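Local coordinates for protein iron transport multicopper oxidase FET3 (Saccharomyces cerevisiae, PDB 1ZPU) that oxidises ferrous to ferric iron with four bound copper ions, reducing dioxygen to water, and so supports high-affinity iron uptake by yeast cells, at residues A[25-28]-A[33-36]; A[230-235]-A[391-396]; A[297-302]-A[438-443]. One frame throughout, in Å; residues are numbered along the deposited sequence.

Interaction 1 closes before the other two open, whereas the segments of interactions 2 and 3 alternate along the chain. Interaction 1, within the first cupredoxin domain, has its centre about 23 Å from that of interaction 2 and about 31 Å from that of interaction 3, which lies on the opposite side of the chain's centre. Interactions 2 and 3 touch, their centres about 9 Å apart: strands 392-396 and 438-441 are antiparallel neighbours, with Phe394 N 2.8 Å from Leu439 O in a probable hydrogen bond. Interaction 2 carries ligands of the type 1 and type 2 coppers, His392 and His395. In interaction 1, the Trp33 side chain is about 9 Å from that of His105, a type 3 copper ligand.

Interaction 1 (A[25-28]-A[33-36]); sequences ITCN and WPDI. With NAG (2-acetamido-2-deoxy-beta-D-glucopyranose), chain G.
Trp33 packs its indole against the backbone of Ile25 and Thr26 and the side chain of Cys27 in a mixed aromatic and polar contact inside the first plastocyanin-like domain. Residues 25-27 end the outer strand 22-27 of a four-stranded sheet, and the chain turns back after only four intervening residues, laying Trp33 against the strand it has just left before it enters strand 36-39 of a second sheet. Cys27 carries the face-on part of the contact. Its CB stands over the six-membered ring of Trp33, 3.4 Å from the centroid and close to the ring normal, as a CH-pi contact. The sulfur covers the same ring: with SG anti to the backbone N, chi1 172° places it over the same face, 4.1 Å from that centroid, a sulfur-aromatic contact. From there SG also meets the neighbouring proline, 3.8 Å from Pro34 CD. The edge of the indole is used differently. Trp33 NE1 donates to Ile25 O at 2.7 Å, the acceptor lying almost in the ring plane, while the N-H comes to the carbonyl from above its plane, and the bond is bent, with an angle of 145° at the hydrogen. Beside it, Thr26 O approaches Trp33 CZ2 at 3.3 Å obliquely. Trp7 of strand 2-14 also packs on Cys27 and Pro34, and Met116, in a loop, touches Trp33. At the far end Asp35 accepts from Leu119 N through OD1 and borders an N-linked glycan. The indole is therefore fixed twice over, its rotation set by one N-H bond at the edge and one face covered by Cys27, so that a buried ring nitrogen is satisfied by a backbone carbonyl of strand 22-27.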
loop_
_atom_site.group_PDB
_atom_site.type_symbol
_atom_site.label_atom_id
_atom_site.label_comp_id
_atom_site.label_asym_id
_atom_site.label_seq_id
_atom_site.Cartn_x
_atom_site.Cartn_y
_atom_site.Cartn_z
ATOM N N ILE A 25 0.197 -16.011 -9.926
ATOM C CA ILE A 25 1.345 -16.377 -9.076
ATOM C C ILE A 25 0.927 -17.245 -7.880
ATOM O O ILE A 25 0.188 -16.803 -6.996
ATOM C CB ILE A 25 2.161 -15.163 -8.588
ATOM C CG1 ILE A 25 2.368 -14.155 -9.720
ATOM C CG2 ILE A 25 3.529 -15.626 -8.086
ATOM C CD1 ILE A 25 3.297 -13.001 -9.383
ATOM N N THR A 26 1.418 -18.476 -7.859
ATOM C CA THR A 26 1.044 -19.423 -6.829
ATOM C C THR A 26 2.023 -19.457 -5.661
ATOM O O THR A 26 3.164 -19.047 -5.796
ATOM C CB THR A 26 0.906 -20.818 -7.436
ATOM O OG1 THR A 26 2.076 -21.120 -8.198
ATOM C CG2 THR A 26 -0.304 -20.853 -8.353
ATOM N N CYS A 27 1.555 -19.948 -4.521
ATOM C CA CYS A 27 2.386 -20.226 -3.373
ATOM C C CYS A 27 2.420 -21.737 -3.159
ATOM O O CYS A 27 1.396 -22.336 -2.826
ATOM C CB CYS A 27 1.794 -19.537 -2.146
ATOM S SG CYS A 27 2.600 -19.975 -0.597
ATOM N N ASN A 28 3.590 -22.353 -3.351
ATOM C CA ASN A 28 3.727 -23.827 -3.300
ATOM C C ASN A 28 2.702 -24.551 -4.172
ATOM O O ASN A 28 2.150 -25.573 -3.776
ATOM C CB ASN A 28 3.641 -24.344 -1.864
ATOM C CG ASN A 28 4.705 -23.754 -0.961
ATOM O OD1 ASN A 28 5.719 -23.215 -1.415
ATOM N ND2 ASN A 28 4.483 -23.865 0.338
ATOM N N TRP A 33 -2.857 -17.133 -2.227
ATOM C CA TRP A 33 -1.833 -17.157 -1.178
ATOM C C TRP A 33 -2.454 -17.218 0.221
ATOM O O TRP A 33 -3.589 -16.786 0.410
ATOM C CB TRP A 33 -0.914 -15.947 -1.327
ATOM C CG TRP A 33 0.089 -16.125 -2.421
ATOM C CD1 TRP A 33 -0.165 -16.274 -3.761
ATOM C CD2 TRP A 33 1.508 -16.189 -2.275
ATOM N NE1 TRP A 33 1.012 -16.438 -4.450
ATOM C CE2 TRP A 33 2.054 -16.385 -3.562
ATOM C CE3 TRP A 33 2.371 -16.110 -1.181
ATOM C CZ2 TRP A 33 3.433 -16.507 -3.782
ATOM C CZ3 TRP A 33 3.728 -16.227 -1.396
ATOM C CH2 TRP A 33 4.251 -16.426 -2.692
ATOM N N PRO A 34 -1.732 -17.776 1.202
ATOM C CA PRO A 34 -2.299 -17.963 2.541
ATOM C C PRO A 34 -2.476 -16.658 3.308
ATOM O O PRO A 34 -1.881 -15.644 2.945
ATOM C CB PRO A 34 -1.233 -18.799 3.244
ATOM C CG PRO A 34 0.033 -18.437 2.551
ATOM C CD PRO A 34 -0.343 -18.267 1.125
ATOM N N ASP A 35 -3.274 -16.684 4.369
ATOM C CA ASP A 35 -3.304 -15.570 5.306
ATOM C C ASP A 35 -2.578 -15.938 6.585
ATOM O O ASP A 35 -2.694 -17.068 7.069
ATOM C CB ASP A 35 -4.734 -15.151 5.627
ATOM C CG ASP A 35 -5.571 -14.903 4.375
ATOM O OD1 ASP A 35 -5.137 -14.130 3.464
ATOM O OD2 ASP A 35 -6.681 -15.497 4.314
ATOM N N ILE A 36 -1.828 -14.984 7.133
ATOM C CA ILE A 36 -1.125 -15.189 8.404
ATOM C C ILE A 36 -1.908 -14.568 9.554
ATOM O O ILE A 36 -2.375 -13.434 9.455
ATOM C CB ILE A 36 0.285 -14.571 8.377
ATOM C CG1 ILE A 36 1.126 -15.190 7.262
ATOM C CG2 ILE A 36 0.978 -14.800 9.700
ATOM C CD1 ILE A 36 2.340 -14.351 6.882
HETATM C C1 NAG G . -12.640 -14.299 2.573
HETATM C C2 NAG G . -13.682 -15.114 3.346
HETATM C C3 NAG G . -13.389 -15.084 4.841
HETATM C C4 NAG G . -11.932 -15.422 5.175
HETATM C C5 NAG G . -11.012 -14.603 4.294
HETATM C C6 NAG G . -9.614 -15.154 4.469
HETATM C C7 NAG G . -16.030 -15.395 2.710
HETATM C C8 NAG G . -17.434 -14.836 2.744
HETATM N N2 NAG G . -15.016 -14.613 3.083
HETATM O O3 NAG G . -14.220 -16.022 5.467
HETATM O O4 NAG G . -11.587 -15.040 6.497
HETATM O O5 NAG G . -11.360 -14.761 2.944
HETATM O O6 NAG G . -8.676 -14.379 3.765
HETATM O O7 NAG G . -15.855 -16.554 2.342
#

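Interaction 2 (A[230-235]-A[391-396]); sequences ITVAQR and THPFHL. With CU1 (copper (I) ion), chain B; CU1 (copper (I) ion), chain C.
Between Thr231 and Pro393 a hydroxyl oxygen lies against a proline ring, and no hydrogen bond crosses the contact, although both partners are buried. Thr231 OG1 is 3.2 Å from Pro393 CB, the two side chains running past each other in opposite directions. Set between the backbone N and the carbonyl carbon (chi1 82°), the hydroxyl can also donate within its own loop, to Val232 O at 3.0 Å from above the carbonyl plane, inside a type II turn from Thr231 to Gln234. Val232 adds its CG2, 3.9 Å from Pro393 CG. Replacing Thr231 by an alanine would probably leave Val232 O without this hydroxyl donor and open a gap beside Pro393. Pro393 stands on strand 392-396 between two metal ligands: His392 ND1 binds the type 1 copper at 2.1 Å, joined there by Cys463 and His468, and His395 NE2 binds the type 2 copper with His60. Just after the turn, Arg235 NH1 donates to Ala233 O in the carbonyl plane, and its NH2 forms a salt bridge with Asp437. With the Thr231 hydroxyl turned to its own loop, the second and third plastocyanin-like domains meet at Pro393 through van der Waals packing.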
loop_
_atom_site.group_PDB
_atom_site.type_symbol
_atom_site.label_atom_id
_atom_site.label_comp_id
_atom_site.label_asym_id
_atom_site.label_seq_id
_atom_site.Cartn_x
_atom_site.Cartn_y
_atom_site.Cartn_z
ATOM N N ILE A 230 -12.736 2.896 -0.106
ATOM C CA ILE A 230 -11.480 2.238 0.259
ATOM C C ILE A 230 -10.509 2.275 -0.915
ATOM O O ILE A 230 -10.793 1.675 -1.972
ATOM C CB ILE A 230 -11.700 0.747 0.622
ATOM C CG1 ILE A 230 -12.945 0.605 1.508
ATOM C CG2 ILE A 230 -10.484 0.169 1.283
ATOM C CD1 ILE A 230 -13.199 -0.804 1.992
ATOM N N THR A 231 -9.379 2.969 -0.741
ATOM C CA THR A 231 -8.331 3.001 -1.765
ATOM C C THR A 231 -7.540 1.716 -1.663
ATOM O O THR A 231 -7.690 0.970 -0.704
ATOM C CB THR A 231 -7.330 4.196 -1.598
ATOM O OG1 THR A 231 -6.328 3.878 -0.616
ATOM C CG2 THR A 231 -8.031 5.505 -1.231
ATOM N N VAL A 232 -6.670 1.453 -2.634
ATOM C CA VAL A 232 -5.852 0.240 -2.551
ATOM C C VAL A 232 -4.951 0.367 -1.343
ATOM O O VAL A 232 -4.549 1.473 -0.992
ATOM C CB VAL A 232 -5.041 -0.029 -3.807
ATOM C CG1 VAL A 232 -5.964 -0.214 -4.971
ATOM C CG2 VAL A 232 -4.065 1.079 -4.074
ATOM N N ALA A 233 -4.691 -0.761 -0.685
ATOM C CA ALA A 233 -3.756 -0.836 0.429
ATOM C C ALA A 233 -4.357 -0.457 1.772
ATOM O O ALA A 233 -3.793 -0.772 2.803
ATOM C CB ALA A 233 -2.501 -0.001 0.151
ATOM N N GLN A 234 -5.489 0.234 1.780
ATOM C CA GLN A 234 -6.076 0.554 3.078
ATOM C C GLN A 234 -7.024 -0.504 3.619
ATOM O O GLN A 234 -7.538 -1.325 2.861
ATOM C CB GLN A 234 -6.619 1.993 3.200
ATOM C CG GLN A 234 -7.552 2.546 2.151
ATOM C CD GLN A 234 -7.693 4.093 2.263
ATOM O OE1 GLN A 234 -6.745 4.802 2.657
ATOM N NE2 GLN A 234 -8.886 4.610 1.922
ATOM N N ARG A 235 -7.198 -0.511 4.939
ATOM C CA ARG A 235 -8.038 -1.478 5.620
ATOM C C ARG A 235 -9.053 -0.731 6.458
ATOM O O ARG A 235 -8.684 0.156 7.228
ATOM C CB ARG A 235 -7.188 -2.358 6.537
ATOM C CG ARG A 235 -6.241 -3.279 5.821
ATOM C CD ARG A 235 -4.944 -2.586 5.409
ATOM N NE ARG A 235 -4.033 -2.429 6.536
ATOM C CZ ARG A 235 -3.148 -1.447 6.675
ATOM N NH1 ARG A 235 -3.039 -0.500 5.757
ATOM N NH2 ARG A 235 -2.379 -1.398 7.756
ATOM N N THR A 391 -6.909 10.906 -8.351
ATOM C CA THR A 391 -6.777 10.553 -6.941
ATOM C C THR A 391 -5.603 9.608 -6.771
ATOM O O THR A 391 -5.438 8.699 -7.573
ATOM C CB THR A 391 -8.010 9.813 -6.439
ATOM O OG1 THR A 391 -9.134 10.698 -6.451
ATOM C CG2 THR A 391 -7.787 9.334 -5.016
ATOM N N HIS A 392 -4.793 9.809 -5.735
ATOM C CA HIS A 392 -3.690 8.904 -5.449
ATOM C C HIS A 392 -3.677 8.548 -3.978
ATOM O O HIS A 392 -3.761 9.433 -3.109
ATOM C CB HIS A 392 -2.360 9.546 -5.778
ATOM C CG HIS A 392 -2.302 10.149 -7.138
ATOM N ND1 HIS A 392 -1.673 9.533 -8.196
ATOM C CD2 HIS A 392 -2.790 11.315 -7.616
ATOM C CE1 HIS A 392 -1.776 10.295 -9.268
ATOM N NE2 HIS A 392 -2.446 11.384 -8.942
ATOM N N PRO A 393 -3.562 7.251 -3.677
ATOM C CA PRO A 393 -3.373 6.836 -2.307
ATOM C C PRO A 393 -1.871 6.690 -1.991
ATOM O O PRO A 393 -1.219 5.768 -2.460
ATOM C CB PRO A 393 -4.090 5.494 -2.270
ATOM C CG PRO A 393 -4.009 4.977 -3.682
ATOM C CD PRO A 393 -3.604 6.101 -4.588
ATOM N N PHE A 394 -1.327 7.614 -1.223
ATOM C CA PHE A 394 0.063 7.532 -0.840
ATOM C C PHE A 394 0.210 6.779 0.454
ATOM O O PHE A 394 -0.619 6.898 1.357
ATOM C CB PHE A 394 0.701 8.915 -0.747
ATOM C CG PHE A 394 0.860 9.578 -2.074
ATOM C CD1 PHE A 394 -0.117 10.433 -2.560
ATOM C CD2 PHE A 394 1.970 9.309 -2.868
ATOM C CE1 PHE A 394 0.018 11.023 -3.808
ATOM C CE2 PHE A 394 2.105 9.911 -4.122
ATOM C CZ PHE A 394 1.126 10.774 -4.582
ATOM N N HIS A 395 1.277 5.992 0.524
ATOM C CA HIS A 395 1.520 5.148 1.656
ATOM C C HIS A 395 2.944 5.366 2.166
ATOM O O HIS A 395 3.873 5.608 1.371
ATOM C CB HIS A 395 1.240 3.692 1.292
ATOM C CG HIS A 395 1.877 2.705 2.217
ATOM N ND1 HIS A 395 1.525 2.592 3.545
ATOM C CD2 HIS A 395 2.872 1.811 2.013
ATOM C CE1 HIS A 395 2.265 1.663 4.113
ATOM N NE2 HIS A 395 3.090 1.173 3.206
ATOM N N LEU A 396 3.094 5.297 3.494
ATOM C CA LEU A 396 4.366 5.528 4.153
ATOM C C LEU A 396 4.803 4.309 4.934
ATOM O O LEU A 396 4.096 3.866 5.839
ATOM C CB LEU A 396 4.268 6.733 5.089
ATOM C CG LEU A 396 5.482 7.110 5.959
ATOM C CD1 LEU A 396 6.687 7.606 5.136
ATOM C CD2 LEU A 396 5.064 8.151 7.002
HETATM CU CU CU1 B . -0.924 7.611 -8.013
HETATM CU CU CU1 C . 4.004 -0.644 3.470
#

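Interaction 3 (A[297-302]-A[438-443]); sequences LDDFYL and TLYVRP. With NAG (2-acetamido-2-deoxy-beta-D-glucopyranose), chain I; NAG (2-acetamido-2-deoxy-beta-D-glucopyranose), chain D.
Asp298 and Arg442 meet nearly at right angles, the carboxylate plane turned 85° from that of the guanidinium. Arg442, its chain extended from CG to NE, brings the edge of its guanidinium to the acid, and NH2 lies 3.0 Å from Asp298 OD2 in a salt bridge whose hydrogen bond is weak. The other oxygen is turned to different work. Asp298 CG lies anti to its own backbone nitrogen (chi1 -172°), and OD1 accepts from Phe300 N at 3.1 Å, met from above the carboxylate plane, which closes an Asx turn at the start of the 3-10 segment 299-301. OD1 also pairs with Arg406 in a salt bridge, so the carboxylate is shared between two arginines. Asp299, next along the chain, approaches the neighbouring ring with less inclination: its carboxylate plane and the Tyr440 ring are 33° apart, and OD1 comes obliquely to CE2 at 4.2 Å. The approach is loose; the acid's salt bridges are to Arg406 through OD1 and to Arg436 through OD2. Leu439 CD1 approaches Asp299 OD2 at 4.4 Å. Arg406 unites the two acids and also forms a cation-pi contact with Tyr440, while Arg442 NH1 is held by Asp407 O. On the outer side of residues 297-302, Tyr301 has Phe300 CD2 over the centre of one face and C6 of a glycan sugar over the opposite face, 3.8 Å above the plane and offset toward the rim. The loop links strands 271-277 and 316-326. It lies against the edge strand 438-441, whose neighbour in the sheet is the copper-binding strand 392-396, and beside strand 401-406, which supplies Arg406, while Leu297 and Leu302 rest on strand 218-225.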
loop_
_atom_site.group_PDB
_atom_site.type_symbol
_atom_site.label_atom_id
_atom_site.label_comp_id
_atom_site.label_asym_id
_atom_site.label_seq_id
_atom_site.Cartn_x
_atom_site.Cartn_y
_atom_site.Cartn_z
ATOM N N LEU A 297 -18.137 7.573 4.219
ATOM C CA LEU A 297 -17.360 8.089 5.342
ATOM C C LEU A 297 -16.046 8.756 4.920
ATOM O O LEU A 297 -15.251 8.175 4.202
ATOM C CB LEU A 297 -17.045 6.949 6.309
ATOM C CG LEU A 297 -16.121 7.243 7.486
ATOM C CD1 LEU A 297 -16.883 8.034 8.544
ATOM C CD2 LEU A 297 -15.609 5.928 8.030
ATOM N N ASP A 298 -15.832 9.988 5.378
ATOM C CA ASP A 298 -14.538 10.653 5.210
ATOM C C ASP A 298 -13.658 10.286 6.402
ATOM O O ASP A 298 -13.856 10.782 7.518
ATOM C CB ASP A 298 -14.681 12.181 5.071
ATOM C CG ASP A 298 -13.363 12.866 4.711
ATOM O OD1 ASP A 298 -12.293 12.220 4.837
ATOM O OD2 ASP A 298 -13.387 14.054 4.313
ATOM N N ASP A 299 -12.695 9.408 6.149
ATOM C CA ASP A 299 -11.829 8.865 7.182
ATOM C C ASP A 299 -11.022 9.928 7.915
ATOM O O ASP A 299 -10.487 9.656 8.985
ATOM C CB ASP A 299 -10.911 7.796 6.604
ATOM C CG ASP A 299 -10.093 8.299 5.421
ATOM O OD1 ASP A 299 -10.659 9.015 4.561
ATOM O OD2 ASP A 299 -8.889 7.974 5.330
ATOM N N PHE A 300 -10.947 11.136 7.357
ATOM C CA PHE A 300 -10.249 12.255 8.005
ATOM C C PHE A 300 -10.819 12.557 9.405
ATOM O O PHE A 300 -10.085 12.986 10.303
ATOM C CB PHE A 300 -10.292 13.502 7.107
ATOM C CG PHE A 300 -9.626 14.718 7.702
ATOM C CD1 PHE A 300 -8.303 15.023 7.395
ATOM C CD2 PHE A 300 -10.324 15.571 8.562
ATOM C CE1 PHE A 300 -7.675 16.154 7.950
ATOM C CE2 PHE A 300 -9.704 16.679 9.123
ATOM C CZ PHE A 300 -8.374 16.973 8.812
ATOM N N TYR A 301 -12.117 12.322 9.595
ATOM C CA TYR A 301 -12.783 12.660 10.852
ATOM C C TYR A 301 -12.854 11.498 11.849
ATOM O O TYR A 301 -13.418 11.646 12.941
ATOM C CB TYR A 301 -14.173 13.232 10.569
ATOM C CG TYR A 301 -14.136 14.556 9.835
ATOM C CD1 TYR A 301 -14.348 14.619 8.454
ATOM C CD2 TYR A 301 -13.886 15.745 10.516
ATOM C CE1 TYR A 301 -14.313 15.830 7.774
ATOM C CE2 TYR A 301 -13.847 16.957 9.849
ATOM C CZ TYR A 301 -14.061 16.992 8.479
ATOM O OH TYR A 301 -14.024 18.200 7.821
ATOM N N LEU A 302 -12.287 10.349 11.472
ATOM C CA LEU A 302 -12.166 9.213 12.391
ATOM C C LEU A 302 -11.337 9.572 13.642
ATOM O O LEU A 302 -10.443 10.434 13.592
ATOM C CB LEU A 302 -11.590 8.005 11.674
ATOM C CG LEU A 302 -12.563 6.921 11.186
ATOM C CD1 LEU A 302 -14.008 7.400 11.038
ATOM C CD2 LEU A 302 -12.041 6.326 9.890
ATOM N N THR A 438 -1.998 4.838 4.946
ATOM C CA THR A 438 -2.294 5.048 3.542
ATOM C C THR A 438 -3.440 6.043 3.446
ATOM O O THR A 438 -4.467 5.877 4.088
ATOM C CB THR A 438 -2.621 3.700 2.847
ATOM O OG1 THR A 438 -1.583 2.747 3.150
ATOM C CG2 THR A 438 -2.753 3.859 1.336
ATOM N N LEU A 439 -3.231 7.077 2.633
ATOM C CA LEU A 439 -4.100 8.240 2.569
ATOM C C LEU A 439 -4.143 8.754 1.143
ATOM O O LEU A 439 -3.117 8.840 0.503
ATOM C CB LEU A 439 -3.551 9.339 3.484
ATOM C CG LEU A 439 -4.295 10.672 3.573
ATOM C CD1 LEU A 439 -5.453 10.605 4.579
ATOM C CD2 LEU A 439 -3.332 11.809 3.910
ATOM N N TYR A 440 -5.330 9.104 0.654
ATOM C CA TYR A 440 -5.469 9.660 -0.683
ATOM C C TYR A 440 -5.486 11.198 -0.704
ATOM O O TYR A 440 -6.071 11.828 0.177
ATOM C CB TYR A 440 -6.717 9.097 -1.395
ATOM C CG TYR A 440 -8.086 9.490 -0.830
ATOM C CD1 TYR A 440 -8.648 10.730 -1.111
ATOM C CD2 TYR A 440 -8.824 8.606 -0.056
ATOM C CE1 TYR A 440 -9.900 11.093 -0.612
ATOM C CE2 TYR A 440 -10.066 8.940 0.431
ATOM C CZ TYR A 440 -10.606 10.192 0.157
ATOM O OH TYR A 440 -11.853 10.554 0.637
ATOM N N VAL A 441 -4.826 11.785 -1.705
ATOM C CA VAL A 441 -5.102 13.159 -2.119
ATOM C C VAL A 441 -6.229 13.147 -3.119
ATOM O O VAL A 441 -6.295 12.260 -3.984
ATOM C CB VAL A 441 -3.968 13.822 -2.911
ATOM C CG1 VAL A 441 -3.475 15.074 -2.211
ATOM C CG2 VAL A 441 -2.869 12.837 -3.280
ATOM N N ARG A 442 -7.085 14.158 -3.032
ATOM C CA ARG A 442 -8.141 14.328 -4.002
ATOM C C ARG A 442 -7.573 14.972 -5.267
ATOM O O ARG A 442 -6.473 15.536 -5.240
ATOM C CB ARG A 442 -9.301 15.126 -3.392
ATOM C CG ARG A 442 -10.079 14.319 -2.357
ATOM C CD ARG A 442 -11.158 15.126 -1.666
ATOM N NE ARG A 442 -11.827 14.341 -0.627
ATOM C CZ ARG A 442 -11.720 14.556 0.685
ATOM N NH1 ARG A 442 -10.972 15.544 1.157
ATOM N NH2 ARG A 442 -12.371 13.770 1.533
ATOM N N PRO A 443 -8.295 14.849 -6.396
ATOM C CA PRO A 443 -7.874 15.495 -7.640
ATOM C C PRO A 443 -7.465 16.958 -7.467
ATOM O O PRO A 443 -8.229 17.769 -6.920
ATOM C CB PRO A 443 -9.123 15.393 -8.514
ATOM C CG PRO A 443 -9.728 14.114 -8.081
ATOM C CD PRO A 443 -9.535 14.075 -6.595
HETATM C C1 NAG I . -18.037 10.150 12.279
HETATM C C2 NAG I . -17.223 10.938 13.299
HETATM C C3 NAG I . -17.566 12.442 13.285
HETATM C C4 NAG I . -17.967 13.070 11.940
HETATM C C5 NAG I . -18.419 12.035 10.895
HETATM C C6 NAG I . -18.119 12.489 9.471
HETATM C C7 NAG I . -16.587 9.567 15.307
HETATM C C8 NAG I . -15.352 9.002 14.642
HETATM N N2 NAG I . -17.430 10.362 14.622
HETATM O O3 NAG I . -16.469 13.186 13.767
HETATM O O4 NAG I . -18.995 14.010 12.252
HETATM O O5 NAG I . -17.763 10.792 11.054
HETATM O O6 NAG I . -17.987 11.371 8.615
HETATM O O7 NAG I . -16.806 9.289 16.486
HETATM C C1 NAG D . -19.150 15.223 11.442
HETATM C C2 NAG D . -19.150 16.521 12.294
HETATM C C3 NAG D . -17.910 17.413 12.027
HETATM C C4 NAG D . -17.584 17.603 10.536
HETATM C C5 NAG D . -18.401 16.618 9.695
HETATM C C6 NAG D . -17.996 16.550 8.223
HETATM C C7 NAG D . -21.447 17.416 12.911
HETATM C C8 NAG D . -22.822 17.124 12.277
HETATM N N2 NAG D . -20.380 17.311 12.091
HETATM O O3 NAG D . -16.766 16.881 12.667
HETATM O O4 NAG D . -17.839 18.938 10.156
HETATM O O5 NAG D . -18.290 15.346 10.312
HETATM O O6 NAG D . -19.017 15.891 7.495
HETATM O O7 NAG D . -21.368 17.748 14.116
#